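Local coordinates for protein aminoglycoside N(6')-acetyltransferase type 1 (Salmonella choleraesuis, PDB 2VBQ) that catalyses acetyl transfer from acetyl-CoA to the 6'-amino group of aminoglycosides, conferring resistance to antibiotics such as tobramycin and amikacin, and works as a homodimer, at residues 62-66 with 78-84; 98-103 with 113-117; 85-89 with 155-160; 26-31 with 54-58; 33-38 with 74-79. One frame throughout, in Å; residues are numbered along the deposited sequence.

Contact 1: residues 62-66 with 78-84; sequences HLASF and ADASIRH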
# COMPACT_ATOMS: atom_id res chain seq x y z
N HIS A 62 -2.66 -3.04 15.02
CA HIS A 62 -2.38 -3.29 13.59
C HIS A 62 -0.89 -3.22 13.20
O HIS A 62 -0.57 -3.17 12.00
CB HIS A 62 -3.24 -2.38 12.65
CG HIS A 62 -4.69 -2.76 12.63
ND1 HIS A 62 -5.49 -2.65 13.75
CD2 HIS A 62 -5.48 -3.30 11.67
CE1 HIS A 62 -6.71 -3.08 13.47
NE2 HIS A 62 -6.72 -3.49 12.22
N LEU A 63 -0.03 -3.14 14.21
CA LEU A 63 1.42 -3.17 14.05
C LEU A 63 1.98 -4.20 14.99
O LEU A 63 1.53 -4.28 16.13
CB LEU A 63 2.05 -1.79 14.34
CG LEU A 63 1.70 -0.65 13.40
CD1 LEU A 63 2.28 0.69 13.90
CD2 LEU A 63 2.20 -1.00 12.00
N ALA A 64 2.95 -4.98 14.52
CA ALA A 64 3.76 -5.87 15.36
C ALA A 64 5.12 -6.04 14.71
O ALA A 64 5.25 -6.05 13.48
CB ALA A 64 3.10 -7.27 15.56
N SER A 65 6.14 -6.14 15.56
CA SER A 65 7.51 -6.39 15.13
C SER A 65 8.03 -7.62 15.84
O SER A 65 7.52 -7.98 16.90
CB SER A 65 8.41 -5.17 15.41
OG SER A 65 7.97 -4.11 14.58
N PHE A 66 9.01 -8.27 15.23
CA PHE A 66 9.49 -9.58 15.64
C PHE A 66 11.03 -9.55 15.62
O PHE A 66 11.61 -9.06 14.64
CB PHE A 66 8.93 -10.67 14.71
CG PHE A 66 7.40 -10.72 14.71
CD1 PHE A 66 6.66 -9.91 13.86
CD2 PHE A 66 6.73 -11.52 15.65
CE1 PHE A 66 5.23 -9.90 13.90
CE2 PHE A 66 5.31 -11.52 15.71
CZ PHE A 66 4.57 -10.70 14.84
N ALA A 78 11.88 -8.17 11.89
CA ALA A 78 10.90 -7.83 10.89
C ALA A 78 9.84 -6.91 11.48
O ALA A 78 9.37 -7.12 12.61
CB ALA A 78 10.26 -9.11 10.28
N ASP A 79 9.44 -5.90 10.70
CA ASP A 79 8.29 -5.08 11.05
C ASP A 79 7.12 -5.55 10.20
O ASP A 79 7.28 -5.78 9.01
CB ASP A 79 8.57 -3.59 10.73
CG ASP A 79 9.60 -2.97 11.67
OD1 ASP A 79 9.85 -3.50 12.75
OD2 ASP A 79 10.14 -1.90 11.32
N ALA A 80 5.93 -5.66 10.81
CA ALA A 80 4.72 -6.08 10.08
C ALA A 80 3.53 -5.18 10.43
O ALA A 80 3.52 -4.53 11.47
CB ALA A 80 4.41 -7.54 10.37
N SER A 81 2.56 -5.11 9.52
CA SER A 81 1.32 -4.42 9.79
C SER A 81 0.15 -5.26 9.31
O SER A 81 0.32 -6.18 8.50
CB SER A 81 1.30 -3.09 9.03
OG SER A 81 1.31 -3.34 7.62
N ILE A 82 -1.04 -4.90 9.79
CA ILE A 82 -2.30 -5.35 9.20
C ILE A 82 -2.87 -4.14 8.46
O ILE A 82 -3.26 -3.13 9.09
CB ILE A 82 -3.31 -5.79 10.26
CG1 ILE A 82 -2.69 -6.84 11.22
CG2 ILE A 82 -4.63 -6.27 9.55
CD1 ILE A 82 -2.25 -8.13 10.57
N ARG A 83 -2.92 -4.25 7.15
CA ARG A 83 -3.30 -3.14 6.31
C ARG A 83 -4.75 -3.30 5.87
O ARG A 83 -5.13 -4.34 5.35
CB ARG A 83 -2.40 -3.03 5.07
CG ARG A 83 -0.99 -2.50 5.35
CD ARG A 83 -0.40 -2.07 4.01
NE ARG A 83 1.02 -1.72 4.02
CZ ARG A 83 1.71 -1.43 2.91
NH1 ARG A 83 1.11 -1.44 1.72
NH2 ARG A 83 3.00 -1.14 2.97
N HIS A 84 -5.56 -2.26 6.10
CA HIS A 84 -6.91 -2.15 5.51
C HIS A 84 -6.92 -1.37 4.18
O HIS A 84 -7.88 -1.48 3.41
CB HIS A 84 -7.89 -1.51 6.48
CG HIS A 84 -8.32 -2.41 7.60
ND1 HIS A 84 -9.37 -3.31 7.49
CD2 HIS A 84 -7.86 -2.53 8.87
CE1 HIS A 84 -9.52 -3.95 8.63
NE2 HIS A 84 -8.61 -3.50 9.49
O HOH W 1 5.68 -2.99 12.93

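Contact 2: residues 98-103 with 113-117; sequences LEGIFV and AKQLI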
# COMPACT_ATOMS: atom_id res chain seq x y z
N LEU A 98 4.52 -7.21 5.15
CA LEU A 98 5.93 -7.19 5.59
C LEU A 98 6.50 -5.78 5.34
O LEU A 98 6.86 -5.43 4.22
CB LEU A 98 6.75 -8.29 4.88
CG LEU A 98 8.21 -8.52 5.35
CD1 LEU A 98 8.24 -9.05 6.80
CD2 LEU A 98 8.96 -9.47 4.44
N GLU A 99 6.58 -4.97 6.41
CA GLU A 99 6.96 -3.56 6.30
C GLU A 99 8.48 -3.35 6.27
O GLU A 99 8.97 -2.38 5.70
CB GLU A 99 6.32 -2.71 7.43
CG GLU A 99 4.75 -2.70 7.45
CD GLU A 99 4.09 -1.90 6.30
OE1 GLU A 99 4.80 -1.39 5.40
OE2 GLU A 99 2.85 -1.80 6.29
N GLY A 100 9.22 -4.31 6.84
CA GLY A 100 10.70 -4.25 6.85
C GLY A 100 11.27 -5.57 7.33
O GLY A 100 10.68 -6.22 8.18
N ILE A 101 12.42 -5.96 6.79
CA ILE A 101 13.10 -7.15 7.25
C ILE A 101 14.62 -6.98 7.06
O ILE A 101 15.08 -6.49 6.01
CB ILE A 101 12.55 -8.46 6.59
CG1 ILE A 101 13.04 -9.70 7.35
CG2 ILE A 101 12.89 -8.49 5.07
CD1 ILE A 101 12.20 -10.93 7.17
N PHE A 102 15.37 -7.42 8.06
CA PHE A 102 16.82 -7.27 8.08
C PHE A 102 17.43 -8.33 8.96
O PHE A 102 16.95 -8.56 10.08
CB PHE A 102 17.21 -5.87 8.59
CG PHE A 102 18.71 -5.69 8.81
CD1 PHE A 102 19.55 -5.30 7.75
CD2 PHE A 102 19.26 -5.91 10.07
CE1 PHE A 102 20.97 -5.13 7.97
CE2 PHE A 102 20.65 -5.76 10.29
CZ PHE A 102 21.49 -5.37 9.24
N VAL A 103 18.48 -8.97 8.47
CA VAL A 103 19.26 -9.93 9.25
C VAL A 103 20.71 -9.48 9.17
O VAL A 103 21.17 -9.10 8.09
CB VAL A 103 19.11 -11.39 8.72
CG1 VAL A 103 20.03 -12.38 9.47
CG2 VAL A 103 17.64 -11.85 8.81
N ALA A 113 15.52 -15.05 8.25
CA ALA A 113 14.37 -14.39 7.61
C ALA A 113 13.17 -15.35 7.44
O ALA A 113 12.03 -14.99 7.68
CB ALA A 113 14.79 -13.82 6.26
N LYS A 114 13.44 -16.58 7.02
CA LYS A 114 12.38 -17.58 6.91
C LYS A 114 11.53 -17.65 8.21
O LYS A 114 10.30 -17.57 8.17
CB LYS A 114 13.01 -18.94 6.62
CG LYS A 114 12.06 -20.10 6.45
CD LYS A 114 12.85 -21.32 6.06
CE LYS A 114 12.16 -22.57 6.50
NZ LYS A 114 11.06 -22.91 5.56
N GLN A 115 12.20 -17.79 9.34
CA GLN A 115 11.52 -17.88 10.61
C GLN A 115 10.85 -16.57 11.02
O GLN A 115 9.74 -16.59 11.51
CB GLN A 115 12.43 -18.40 11.68
CG GLN A 115 12.74 -19.89 11.46
CD GLN A 115 13.48 -20.50 12.61
OE1 GLN A 115 14.51 -21.15 12.40
NE2 GLN A 115 12.97 -20.29 13.84
N LEU A 116 11.51 -15.43 10.75
CA LEU A 116 10.88 -14.13 10.96
C LEU A 116 9.56 -14.00 10.17
O LEU A 116 8.53 -13.61 10.72
CB LEU A 116 11.84 -12.99 10.56
CG LEU A 116 12.92 -12.65 11.59
CD1 LEU A 116 14.05 -11.80 10.94
CD2 LEU A 116 12.27 -11.91 12.81
N ILE A 117 9.59 -14.36 8.89
CA ILE A 117 8.41 -14.27 8.02
C ILE A 117 7.30 -15.26 8.44
O ILE A 117 6.11 -14.94 8.38
CB ILE A 117 8.84 -14.40 6.51
CG1 ILE A 117 9.54 -13.10 6.08
CG2 ILE A 117 7.64 -14.69 5.56
CD1 ILE A 117 10.33 -13.19 4.78

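Contact 3: residues 85-89 with 155-160; sequences DYVNG and TERVIF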
# COMPACT_ATOMS: atom_id res chain seq x y z
N ASP A 85 -5.88 -0.57 3.91
CA ASP A 85 -5.79 0.14 2.62
C ASP A 85 -5.70 -0.93 1.51
O ASP A 85 -5.25 -2.06 1.77
CB ASP A 85 -4.54 1.01 2.50
CG ASP A 85 -4.48 2.17 3.50
OD1 ASP A 85 -5.47 2.52 4.17
OD2 ASP A 85 -3.38 2.75 3.61
N TYR A 86 -6.13 -0.58 0.30
CA TYR A 86 -5.87 -1.44 -0.85
C TYR A 86 -4.39 -1.81 -0.86
O TYR A 86 -3.52 -0.91 -0.77
CB TYR A 86 -6.23 -0.74 -2.17
CG TYR A 86 -5.71 -1.52 -3.35
CD1 TYR A 86 -6.36 -2.70 -3.76
CD2 TYR A 86 -4.55 -1.14 -4.02
CE1 TYR A 86 -5.88 -3.46 -4.82
CE2 TYR A 86 -4.06 -1.91 -5.09
CZ TYR A 86 -4.73 -3.05 -5.47
OH TYR A 86 -4.25 -3.80 -6.53
N VAL A 87 -4.09 -3.11 -0.98
CA VAL A 87 -2.72 -3.56 -1.20
C VAL A 87 -2.56 -4.09 -2.65
O VAL A 87 -3.30 -4.99 -3.08
CB VAL A 87 -2.28 -4.66 -0.18
CG1 VAL A 87 -0.80 -5.03 -0.41
CG2 VAL A 87 -2.50 -4.19 1.28
N ASN A 88 -1.59 -3.54 -3.36
CA ASN A 88 -1.27 -3.96 -4.72
C ASN A 88 -1.13 -5.47 -4.84
O ASN A 88 -0.38 -6.09 -4.06
CB ASN A 88 -0.00 -3.26 -5.24
CG ASN A 88 -0.12 -1.74 -5.27
OD1 ASN A 88 -0.16 -1.09 -4.22
ND2 ASN A 88 -0.16 -1.17 -6.48
N GLY A 89 -1.88 -6.05 -5.79
CA GLY A 89 -1.82 -7.46 -6.13
C GLY A 89 -2.67 -8.38 -5.27
O GLY A 89 -2.72 -9.58 -5.52
N THR A 155 3.29 -10.17 -8.06
CA THR A 155 1.94 -9.87 -8.52
C THR A 155 1.95 -8.76 -9.56
O THR A 155 1.33 -8.90 -10.62
CB THR A 155 1.00 -9.49 -7.34
OG1 THR A 155 1.59 -8.43 -6.59
CG2 THR A 155 0.79 -10.67 -6.40
N GLU A 156 2.63 -7.66 -9.27
CA GLU A 156 2.71 -6.52 -10.20
C GLU A 156 3.86 -5.64 -9.81
O GLU A 156 4.31 -5.66 -8.67
CB GLU A 156 1.40 -5.68 -10.23
CG GLU A 156 0.88 -5.25 -8.84
CD GLU A 156 -0.51 -4.58 -8.89
OE1 GLU A 156 -1.45 -5.21 -9.41
OE2 GLU A 156 -0.67 -3.43 -8.39
N ARG A 157 4.33 -4.86 -10.77
CA ARG A 157 5.35 -3.87 -10.55
C ARG A 157 4.69 -2.52 -10.79
O ARG A 157 3.89 -2.37 -11.71
CB ARG A 157 6.51 -4.08 -11.53
CG ARG A 157 7.15 -5.43 -11.39
CD ARG A 157 8.41 -5.56 -12.22
NE ARG A 157 8.97 -6.88 -11.94
CZ ARG A 157 10.26 -7.18 -11.88
NH1 ARG A 157 11.21 -6.27 -12.11
NH2 ARG A 157 10.60 -8.43 -11.60
N VAL A 158 5.03 -1.53 -9.97
CA VAL A 158 4.41 -0.21 -10.09
C VAL A 158 5.36 0.95 -9.87
O VAL A 158 6.41 0.79 -9.26
CB VAL A 158 3.20 -0.04 -9.12
CG1 VAL A 158 2.06 -1.02 -9.50
CG2 VAL A 158 3.64 -0.22 -7.68
N ILE A 159 4.96 2.12 -10.37
CA ILE A 159 5.62 3.38 -10.10
C ILE A 159 4.73 4.21 -9.19
O ILE A 159 3.57 4.43 -9.52
CB ILE A 159 5.88 4.19 -11.40
CG1 ILE A 159 6.50 3.31 -12.50
CG2 ILE A 159 6.75 5.43 -11.08
CD1 ILE A 159 6.46 3.94 -13.94
N PHE A 160 5.23 4.64 -8.04
CA PHE A 160 4.44 5.51 -7.16
C PHE A 160 4.66 6.98 -7.48
O PHE A 160 5.77 7.38 -7.86
CB PHE A 160 4.73 5.22 -5.70
CG PHE A 160 4.00 4.01 -5.16
CD1 PHE A 160 4.57 2.74 -5.26
CD2 PHE A 160 2.74 4.16 -4.59
CE1 PHE A 160 3.90 1.62 -4.76
CE2 PHE A 160 2.05 3.03 -4.09
CZ PHE A 160 2.62 1.76 -4.18
O HOH W 2 0.98 -8.40 -3.91

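Contact 4: residues 26-31 with 54-58; sequences MNKTHL and GEEIL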
# COMPACT_ATOMS: atom_id res chain seq x y z
N MET A 26 8.00 -8.20 19.61
CA MET A 26 8.64 -7.15 20.37
C MET A 26 7.74 -6.54 21.42
O MET A 26 6.61 -6.12 21.14
CB MET A 26 9.10 -6.03 19.46
CG MET A 26 9.59 -4.85 20.28
SD MET A 26 10.15 -3.56 19.25
CE MET A 26 8.61 -2.73 18.74
N ASN A 27 8.27 -6.48 22.64
CA ASN A 27 7.60 -5.81 23.73
C ASN A 27 8.61 -4.79 24.28
O ASN A 27 9.71 -4.61 23.72
CB ASN A 27 7.08 -6.84 24.76
CG ASN A 27 8.18 -7.72 25.36
OD1 ASN A 27 9.34 -7.32 25.45
ND2 ASN A 27 7.81 -8.93 25.78
N LYS A 28 8.22 -4.09 25.35
CA LYS A 28 9.09 -3.14 26.01
C LYS A 28 10.52 -3.68 26.23
O LYS A 28 11.51 -2.95 26.06
CB LYS A 28 8.47 -2.74 27.36
CG LYS A 28 8.95 -1.39 27.89
CD LYS A 28 8.29 -0.24 27.14
CE LYS A 28 8.82 1.11 27.61
NZ LYS A 28 8.48 1.42 29.04
N THR A 29 10.63 -4.95 26.60
CA THR A 29 11.94 -5.52 26.90
C THR A 29 12.87 -5.69 25.67
O THR A 29 14.09 -5.73 25.83
CB THR A 29 11.85 -6.82 27.75
OG1 THR A 29 11.31 -7.90 26.98
CG2 THR A 29 10.99 -6.60 28.99
N HIS A 30 12.31 -5.74 24.46
CA HIS A 30 13.14 -5.89 23.26
C HIS A 30 13.32 -4.61 22.48
O HIS A 30 13.82 -4.65 21.35
CB HIS A 30 12.55 -6.93 22.31
CG HIS A 30 12.39 -8.28 22.91
ND1 HIS A 30 11.16 -8.79 23.26
CD2 HIS A 30 13.31 -9.22 23.23
CE1 HIS A 30 11.33 -10.00 23.77
NE2 HIS A 30 12.62 -10.28 23.76
N LEU A 31 12.87 -3.48 23.04
CA LEU A 31 12.89 -2.21 22.32
C LEU A 31 14.28 -1.80 21.89
O LEU A 31 14.46 -1.36 20.76
CB LEU A 31 12.28 -1.07 23.14
CG LEU A 31 10.78 -0.78 23.08
CD1 LEU A 31 10.45 0.32 24.10
CD2 LEU A 31 10.34 -0.38 21.67
N GLY A 54 8.78 2.91 17.85
CA GLY A 54 8.81 1.89 18.88
C GLY A 54 7.57 1.93 19.76
O GLY A 54 6.86 0.92 19.89
N GLU A 55 7.32 3.11 20.34
CA GLU A 55 6.21 3.30 21.28
C GLU A 55 4.85 3.03 20.63
O GLU A 55 4.00 2.38 21.22
CB GLU A 55 6.23 4.71 21.90
CG GLU A 55 7.46 5.03 22.74
CD GLU A 55 7.82 3.95 23.77
OE1 GLU A 55 6.90 3.40 24.44
OE2 GLU A 55 9.03 3.67 23.92
N GLU A 56 4.67 3.53 19.41
CA GLU A 56 3.45 3.28 18.65
C GLU A 56 3.20 1.79 18.48
O GLU A 56 2.11 1.31 18.81
CB GLU A 56 3.52 3.95 17.28
CG GLU A 56 2.17 4.03 16.57
CD GLU A 56 2.31 4.39 15.10
OE1 GLU A 56 3.45 4.49 14.62
OE2 GLU A 56 1.27 4.55 14.42
N ILE A 57 4.22 1.05 18.01
CA ILE A 57 4.09 -0.38 17.76
C ILE A 57 3.63 -1.14 19.02
O ILE A 57 2.73 -1.98 18.95
CB ILE A 57 5.39 -1.01 17.12
CG1 ILE A 57 5.64 -0.42 15.72
CG2 ILE A 57 5.26 -2.53 17.02
CD1 ILE A 57 7.02 -0.62 15.16
N LEU A 58 4.22 -0.82 20.17
CA LEU A 58 3.86 -1.48 21.42
C LEU A 58 2.39 -1.25 21.82
O LEU A 58 1.78 -2.05 22.51
CB LEU A 58 4.80 -1.05 22.56
CG LEU A 58 6.29 -1.39 22.41
CD1 LEU A 58 7.07 -0.88 23.60
CD2 LEU A 58 6.48 -2.90 22.23

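Contact 5: residues 33-38 with 74-79; sequences HWRGLR and AIGFAD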
# COMPACT_ATOMS: atom_id res chain seq x y z
N HIS A 33 16.99 -3.85 21.49
CA HIS A 33 17.40 -4.82 20.48
C HIS A 33 16.88 -4.39 19.10
O HIS A 33 17.62 -4.38 18.11
CB HIS A 33 16.85 -6.21 20.77
CG HIS A 33 17.46 -6.89 21.96
ND1 HIS A 33 18.79 -6.78 22.29
CD2 HIS A 33 16.91 -7.73 22.87
CE1 HIS A 33 19.03 -7.50 23.37
NE2 HIS A 33 17.91 -8.10 23.73
N TRP A 34 15.59 -4.05 19.05
CA TRP A 34 14.92 -3.64 17.82
C TRP A 34 15.46 -2.33 17.22
O TRP A 34 15.84 -2.30 16.05
CB TRP A 34 13.41 -3.57 18.07
CG TRP A 34 12.59 -3.08 16.95
CD1 TRP A 34 12.21 -3.77 15.83
CD2 TRP A 34 11.99 -1.78 16.84
NE1 TRP A 34 11.41 -2.97 15.02
CE2 TRP A 34 11.27 -1.74 15.62
CE3 TRP A 34 11.99 -0.65 17.67
CZ2 TRP A 34 10.54 -0.62 15.22
CZ3 TRP A 34 11.27 0.49 17.26
CH2 TRP A 34 10.55 0.49 16.04
N ARG A 35 15.52 -1.27 18.02
CA ARG A 35 16.11 -0.01 17.58
C ARG A 35 17.58 -0.19 17.08
O ARG A 35 17.97 0.39 16.08
CB ARG A 35 16.08 1.03 18.71
CG ARG A 35 14.70 1.53 19.19
CD ARG A 35 14.93 2.79 20.12
NE ARG A 35 14.05 2.78 21.30
CZ ARG A 35 14.46 2.55 22.55
NH1 ARG A 35 15.75 2.31 22.81
NH2 ARG A 35 13.59 2.55 23.55
N GLY A 36 18.36 -1.03 17.76
CA GLY A 36 19.76 -1.26 17.35
C GLY A 36 19.88 -1.85 15.94
O GLY A 36 20.78 -1.48 15.17
N LEU A 37 18.98 -2.77 15.61
CA LEU A 37 18.93 -3.39 14.29
C LEU A 37 18.29 -2.51 13.23
O LEU A 37 18.76 -2.42 12.09
CB LEU A 37 18.17 -4.73 14.39
CG LEU A 37 18.97 -5.87 14.99
CD1 LEU A 37 18.02 -6.98 15.47
CD2 LEU A 37 20.04 -6.39 13.97
N ARG A 38 17.19 -1.85 13.60
CA ARG A 38 16.45 -1.00 12.68
C ARG A 38 17.30 0.12 12.08
O ARG A 38 17.16 0.50 10.91
CB ARG A 38 15.21 -0.44 13.38
CG ARG A 38 14.04 -0.16 12.44
CD ARG A 38 12.87 0.09 13.31
NE ARG A 38 11.60 0.28 12.63
CZ ARG A 38 10.98 1.44 12.48
NH1 ARG A 38 11.55 2.56 12.93
NH2 ARG A 38 9.79 1.49 11.88
N ALA A 74 20.30 -10.21 19.60
CA ALA A 74 19.32 -10.03 18.53
C ALA A 74 20.05 -9.98 17.19
O ALA A 74 20.93 -9.13 16.96
CB ALA A 74 18.52 -8.76 18.78
N ILE A 75 19.70 -10.92 16.31
CA ILE A 75 20.42 -11.07 15.08
C ILE A 75 19.62 -10.64 13.85
O ILE A 75 20.14 -10.62 12.74
CB ILE A 75 20.95 -12.51 14.92
CG1 ILE A 75 19.79 -13.55 14.84
CG2 ILE A 75 21.91 -12.87 16.09
CD1 ILE A 75 20.30 -15.00 14.68
N GLY A 76 18.33 -10.33 14.04
CA GLY A 76 17.54 -9.80 12.93
C GLY A 76 16.16 -9.40 13.39
O GLY A 76 15.79 -9.70 14.54
N PHE A 77 15.42 -8.72 12.51
CA PHE A 77 14.05 -8.33 12.85
C PHE A 77 13.18 -8.20 11.62
O PHE A 77 13.65 -8.10 10.47
CB PHE A 77 14.00 -7.00 13.66
CG PHE A 77 14.12 -5.78 12.81
CD1 PHE A 77 15.38 -5.41 12.30
CD2 PHE A 77 12.99 -5.01 12.48
CE1 PHE A 77 15.51 -4.30 11.46
CE2 PHE A 77 13.11 -3.89 11.65
CZ PHE A 77 14.37 -3.52 11.15
N ALA A 78 11.88 -8.17 11.89
CA ALA A 78 10.90 -7.83 10.89
C ALA A 78 9.84 -6.91 11.48
O ALA A 78 9.37 -7.12 12.61
CB ALA A 78 10.26 -9.11 10.28
N ASP A 79 9.44 -5.90 10.70
CA ASP A 79 8.29 -5.08 11.05
C ASP A 79 7.12 -5.55 10.20
O ASP A 79 7.28 -5.78 9.01
CB ASP A 79 8.57 -3.59 10.73
CG ASP A 79 9.60 -2.97 11.67
OD1 ASP A 79 9.85 -3.50 12.75
OD2 ASP A 79 10.14 -1.90 11.32
O HOH W 3 8.40 -0.34 9.67

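Contact 1: residues 62-66 with 78-84
The imidazole of His62 lies across Ile82, its CD2 3.6 Å from Ile82 CB, while the carbonyl oxygen of Ile82 sits at the ring edge, in its plane. The two residues stand near the open end of the beta hairpin formed by strands 63-70 and 73-83, antiparallel neighbours in the central sheet of the GNAT fold; the short segments run 158° apart. Ala64 with Ala80 and Phe66 with Ala78 are the hydrogen-bonded pairs, each linked in both directions, and Ile82 N adds a bond to His62 O. On the face that carries Ala64, Phe66, Ala78 and Ala80, the methyl of Ala80 is 4.3 Å from Phe66 CE1, at the ring edge; helix 112-126 packs here through Trp123, which touches Ala64, Ala80 and Ile82. Leu63, Ser65, Asp79 and Ser81 point to the other face. There Leu63 CD2 meets Ser81 CB, whereas the hydroxyl of Ser81 is bonded to Glu99, a substrate-binding residue. Ser65 OG lies beside its own backbone N (chi1 -67°), which brings it to Asp79: it donates to OD1 at 2.7 Å from above the carboxylate plane. A water in turn donates to Ser65 OG and to Ala80 O, 3.0 Å from each.

Contact 2: residues 98-103 with 113-117
Ile101 CD1 is the hub of this interface, touching three residues of the helix: it lies 3.6 Å from Ile117 CG1 and 4.0 Å from both Ala113 CB and Leu116 CB. Its reach follows from an extended side chain, with CG1 anti to the backbone N (chi1 -166°) and CD1 carried straight on (chi2 157°), and it meets Ile117 at about a right angle. On one side of this hub Leu98 CD2 packs against Ile117 CD1 at 4.0 Å, again crosswise. On the other, Val103 CG2 approaches Leu116 CD1 at 4.2 Å and the backbone N of Ala113 at 3.9 Å. No hydrogen bond joins the two segments; their side chains meet through aliphatic carbons. The contact forms the first half of the beta-alpha-beta unit of strand 95-103, helix 112-126 and strand 131-136, in which the helix packs on the sheet with the short axes 9.4 Å apart and 149° between their directions. Glu99 and Gly100 both face Asp79 in a classic beta bulge. The same residues border the acetyl-CoA site: the backbone N atoms of Ile101, Val103 and Ala113, and the carbonyl of Glu99, hydrogen-bond the bound bisubstrate analogue. Phe102 turns away from the helix and touches Phe77 and Leu37, while Leu116 and Ile117 also meet Ile23 and Phe152 respectively.

Contact 3: residues 85-89 with 155-160
Loop 85-89 meets strand 155-160 with end-to-end directions 130° apart, and the backbones come nearest at Gly89 and Thr155, whose CA atoms are 5.1 Å from each other. Gly89 has a positive phi, and its CA lies 3.6 Å from Thr155 OG1. One water closes this end, donating to Asn88 O and also hydrogen-bonded to Thr155 OG1, 2.7 Å from each. The direct polar link is Asn88 ND2 to Glu156 OE2, 3.0 Å long with an N-H...O angle of 151°. The acceptor lies near the amide plane and is met nearly along its C-O axis. Glu156 starts from the crowded position between its backbone N and carbonyl carbon (chi1 51°), then runs out extended to the loop. Here the loop and strand line the aminoglycoside part of a substrate pocket: Tyr86 OH and Glu156 OE2 both hydrogen-bond the same nitrogen of a second copy of the bisubstrate analogue, probably that of the second subunit's site. The arrangement is consistent with a site shared across the dimer, since strand 155-160 pairs antiparallel with a strand of the second subunit and Asn88 ND2 also bonds Asp135 of that subunit. Val158 CG1 packs 3.8 Å from Asn88 ND2.

Contact 4: residues 26-31 with 54-58
Leu58 sets its two methyls against different parts of segment 26-31, its CD1 meeting Leu31 and its CD2 the backbone around Met26 and Asn27. This joins the connection between strand 21-25 and helix 31-41 to the next helix, 47-59, on one side of the GNAT sheet. Leu58 CD2 lies 3.4 Å from Met26 O and 3.5 Å from Asn27 CA, so one branch is pressed on the main chain. The other branch reaches Leu31 tip to tip, CD1 to CD1 at 3.6 Å, and is flanked by Lys28, whose CD comes within 3.8 Å of it. In Met26, CG is anti to the backbone N (chi1 172°), and the chain stays extended until chi3 (80°) turns the terminal methyl toward the helix. That methyl, CE, meets Ile57 CG2 at 3.8 Å and also touches Leu58 CD2, crossing each side chain at about a right angle. Trp34 touches both Met26 and Ile57, tying this layer to helix 31-41. Leu31, the third main contributor, sets CD2 against Gly54 CA at 3.9 Å. No hydrogen bond spans the segments, and the contact rests largely on these apolar touches. The Glu55 chain bends at chi2 and brings OE2 within 3.6 Å of Leu31 CD1.

Contact 5: residues 33-38 with 74-79
Helix 31-41 crosses strand 73-83 of the GNAT sheet nearly at a right angle: the short segments have directions 85° apart and axes 8.3 Å from each other. Phe77 occupies the middle of the crossing. Its CG takes the position between the backbone N and the carbonyl carbon (chi1 80°), from which the ring lies against the helix. Leu37 CB lies 3.6 Å from Phe77 CD1, and Arg38 CG lies 3.6 Å from Phe77 CZ. Trp34 comes obliquely to the same ring, their planes nearly perpendicular, with CD1 near Phe77 CD2. Nearer the start of the strand, Ala74 CB touches both His33 CB, 3.6 Å away, and Leu37 CD1, while Leu37 CD1 also rests on Gly76 O. The backbone N of Gly76 is buried here with no partner in the model.

At the other end, two donors from the helix fix the Asp79 carboxylate, already held by Ser65, through the syn lone pair of each oxygen. Trp34 NE1 gives its hydrogen to OD1 at 2.8 Å, and Arg38 NE forms a nearly straight salt bridge to OD2 (171°). Both acceptors lie close to the plane of their donor group, and Arg38 CD lies over one face of the indole, toward its rim. Arg38 also bonds Asp53 and His50 and touches the bisubstrate analogue, so this network borders the ligand pocket. A water completes it, donating to Asp79 OD2 at 2.9 Å and accepting from Arg38 NH2.

From the N terminus, contact 4 is the first to open and closes when helix 47-59 returns to segment 26-31. Contact 5 opens before that closure and ends on strand 73-83, so the two cross, with Trp34 packing against Met26, Gly54 and Ile57. Contact 1 closes the hairpin of strands 63-70 and 73-83; it crosses contact 5 and shares Ala78 and Asp79 with it. Contact 3 opens directly afterwards at 85-89 and closes only at strand 155-160, enclosing contact 2, which fixes helix 112-126 to strand 95-103. Contacts 1, 2 and 5 meet in the central sheet; contact 3 lies at the dimer interface, which contact 1 also touches, opposite contacts 4 and 5.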